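Local coordinates for PHD finger protein 14 (Danio rerio, PDB 7D86) that reads histone H3 through zinc fingers, binding the unmodified tail preferentially, and represses PDGFRA expression, at residues 100-105 / 142-147. Numbering follows the deposited sequence.
Sequences LYVPGV and TGVCIS
I146 and V144 of 142-147 pack against Y101, V102 and P103 at the end of helix 96-101, and their methyl groups make the closest approaches. The two branches of I146 divide the work. CG2 sits against the backbone where the helix gives out, 3.4 Å from the carbonyl O of Y101. The same methyl lies 4.0 Å from CA of V102. It is also 4.2 Å from CD of the P103 ring, whose side chain I146 meets at about a right angle. The other branch has CG1 between the backbone N and the carbonyl carbon (chi1 61°) and then runs extended, which carries CD1 to within 4.1 Å of CB of Y101. This methyl approaches the Y101 ring obliquely. The ring itself leads off from the contact: its OH is hydrogen-bonded to the carbonyl O of S169, and the ring packs edge-to-face with F181.

Beside this, V102 and V144 slant across one another and touch through single methyls, CG1 to CG1 at 3.8 Å. In both valines this methyl lies anti to the backbone N (chi1 174° and 175°). V102 is also the first residue to leave helical angles and begins a type II turn ending at V105. V159 of helix 159-164 packs on Y101, V102 and I146.

The pairing joins the C2HC pre-PHD finger to the second PHD finger of the PZP module. V102 lies near the zinc ligand C98, while V144 lies near H158, a ligand of another zinc. With 194 Å² buried and no hydrogen bond between the segments, the chemistry implies that shape fit and exclusion of water, rather than directional polar bonding, probably account for this contact between the two segments.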
ATOM      1  N   LEU A 100       1.343   0.318   5.883  1.00 30.36           N
ATOM      2  CA  LEU A 100       2.591   1.067   6.021  1.00 29.42           C
ATOM      3  C   LEU A 100       2.353   2.552   6.236  1.00 33.35           C
ATOM      4  O   LEU A 100       3.208   3.235   6.812  1.00 35.00           O
ATOM      5  CB  LEU A 100       3.467   0.875   4.785  1.00 32.64           C
ATOM      6  CG  LEU A 100       3.846  -0.582   4.514  1.00 39.40           C
ATOM      7  CD1 LEU A 100       4.643  -0.702   3.222  1.00 37.70           C
ATOM      8  CD2 LEU A 100       4.631  -1.124   5.704  1.00 40.72           C
ATOM      9  N   TYR A 101       1.225   3.081   5.769  1.00 30.91           N
ATOM     10  CA  TYR A 101       1.069   4.528   5.730  1.00 28.04           C
ATOM     11  C   TYR A 101       0.007   5.069   6.669  1.00 30.19           C
ATOM     12  O   TYR A 101       0.081   6.244   7.031  1.00 27.39           O
ATOM     13  CB  TYR A 101       0.767   4.996   4.295  1.00 26.52           C
ATOM     14  CG  TYR A 101       1.982   4.969   3.411  1.00 26.70           C
ATOM     15  CD1 TYR A 101       2.361   3.798   2.756  1.00 28.24           C
ATOM     16  CD2 TYR A 101       2.772   6.106   3.239  1.00 27.77           C
ATOM     17  CE1 TYR A 101       3.485   3.759   1.954  1.00 25.33           C
ATOM     18  CE2 TYR A 101       3.897   6.075   2.426  1.00 29.90           C
ATOM     19  CZ  TYR A 101       4.247   4.897   1.791  1.00 27.83           C
ATOM     20  OH  TYR A 101       5.363   4.840   0.996  1.00 30.84           O
ATOM     21  N   VAL A 102      -0.974   4.267   7.070  1.00 28.42           N
ATOM     22  CA  VAL A 102      -1.978   4.743   8.019  1.00 27.22           C
ATOM     23  C   VAL A 102      -1.334   4.834   9.401  1.00 31.07           C
ATOM     24  O   VAL A 102      -0.791   3.839   9.904  1.00 31.26           O
ATOM     25  CB  VAL A 102      -3.227   3.843   8.024  1.00 28.08           C
ATOM     26  CG1 VAL A 102      -4.194   4.283   9.128  1.00 26.58           C
ATOM     27  CG2 VAL A 102      -3.922   3.883   6.661  1.00 28.38           C
ATOM     28  N   PRO A 103      -1.347   6.006  10.037  1.00 28.79           N
ATOM     29  CA  PRO A 103      -0.740   6.130  11.372  1.00 31.80           C
ATOM     30  C   PRO A 103      -1.371   5.185  12.388  1.00 29.88           C
ATOM     31  O   PRO A 103      -2.562   4.881  12.337  1.00 32.74           O
ATOM     32  CB  PRO A 103      -1.001   7.594  11.750  1.00 29.91           C
ATOM     33  CG  PRO A 103      -1.154   8.315  10.446  1.00 30.85           C
ATOM     34  CD  PRO A 103      -1.760   7.306   9.478  1.00 28.14           C
ATOM     35  N   GLY A 104      -0.555   4.739  13.337  1.00 34.64           N
ATOM     36  CA  GLY A 104      -1.030   3.916  14.428  1.00 33.75           C
ATOM     37  C   GLY A 104      -1.140   2.440  14.114  1.00 33.70           C
ATOM     38  O   GLY A 104      -1.579   1.669  14.976  1.00 36.66           O
ATOM     39  N   VAL A 105      -0.768   2.019  12.912  1.00 34.17           N
ATOM     40  CA  VAL A 105      -0.711   0.609  12.559  1.00 36.27           C
ATOM     41  C   VAL A 105       0.707   0.114  12.823  1.00 40.07           C
ATOM     42  O   VAL A 105       1.683   0.738  12.390  1.00 38.75           O
ATOM     43  CB  VAL A 105      -1.121   0.388  11.094  1.00 39.62           C
ATOM     44  CG1 VAL A 105      -1.095  -1.091  10.758  1.00 42.81           C
ATOM     45  CG2 VAL A 105      -2.517   0.957  10.827  1.00 35.83           C
ATOM     46  N   THR A 142     -14.940   6.404   2.451  1.00 46.26           N
ATOM     47  CA  THR A 142     -14.774   5.096   3.062  1.00 50.01           C
ATOM     48  C   THR A 142     -13.360   4.958   3.605  1.00 43.02           C
ATOM     49  O   THR A 142     -12.437   5.654   3.183  1.00 45.79           O
ATOM     50  CB  THR A 142     -15.042   3.968   2.058  1.00 52.53           C
ATOM     51  OG1 THR A 142     -14.021   3.979   1.057  1.00 57.71           O
ATOM     52  CG2 THR A 142     -16.413   4.127   1.399  1.00 45.44           C
ATOM     53  N   GLY A 143     -13.200   4.026   4.536  1.00 39.52           N
ATOM     54  CA  GLY A 143     -11.882   3.703   5.010  1.00 33.95           C
ATOM     55  C   GLY A 143     -11.230   4.889   5.692  1.00 34.27           C
ATOM     56  O   GLY A 143     -11.890   5.773   6.248  1.00 30.17           O
ATOM     57  N   VAL A 144      -9.905   4.906   5.632  1.00 28.39           N
ATOM     58  CA  VAL A 144      -9.095   5.865   6.364  1.00 28.17           C
ATOM     59  C   VAL A 144      -8.196   6.585   5.369  1.00 28.33           C
ATOM     60  O   VAL A 144      -7.537   5.944   4.543  1.00 35.85           O
ATOM     61  CB  VAL A 144      -8.267   5.176   7.467  1.00 30.14           C
ATOM     62  CG1 VAL A 144      -7.331   6.173   8.149  1.00 33.01           C
ATOM     63  CG2 VAL A 144      -9.187   4.552   8.505  1.00 31.30           C
ATOM     64  N   CYS A 145      -8.196   7.912   5.426  1.00 29.07           N
ATOM     65  CA  CYS A 145      -7.314   8.708   4.587  1.00 28.93           C
ATOM     66  C   CYS A 145      -6.039   9.051   5.338  1.00 27.11           C
ATOM     67  O   CYS A 145      -6.028   9.144   6.569  1.00 28.67           O
ATOM     68  CB  CYS A 145      -7.997  10.003   4.144  1.00 30.35           C
ATOM     69  SG  CYS A 145      -9.282   9.803   2.908  1.00 35.10           S
ATOM     70  N   ILE A 146      -4.964   9.251   4.576  1.00 24.62           N
ATOM     71  CA  ILE A 146      -3.745   9.871   5.082  1.00 26.21           C
ATOM     72  C   ILE A 146      -3.683  11.267   4.492  1.00 28.24           C
ATOM     73  O   ILE A 146      -4.477  11.613   3.610  1.00 29.16           O
ATOM     74  CB  ILE A 146      -2.481   9.076   4.716  1.00 26.08           C
ATOM     75  CG1 ILE A 146      -2.352   9.004   3.189  1.00 25.92           C
ATOM     76  CG2 ILE A 146      -2.486   7.702   5.392  1.00 31.27           C
ATOM     77  CD1 ILE A 146      -1.103   8.322   2.714  1.00 26.41           C
ATOM     78  N   SER A 147      -2.718  12.060   4.935  1.00 29.93           N
ATOM     79  CA  SER A 147      -2.585  13.420   4.444  1.00 31.48           C
ATOM     80  C   SER A 147      -1.199  13.651   3.871  1.00 34.86           C
ATOM     81  O   SER A 147      -0.265  12.878   4.105  1.00 31.08           O
ATOM     82  CB  SER A 147      -2.846  14.446   5.537  1.00 43.23           C
ATOM     83  OG  SER A 147      -2.549  15.748   5.061  1.00 52.51           O
TER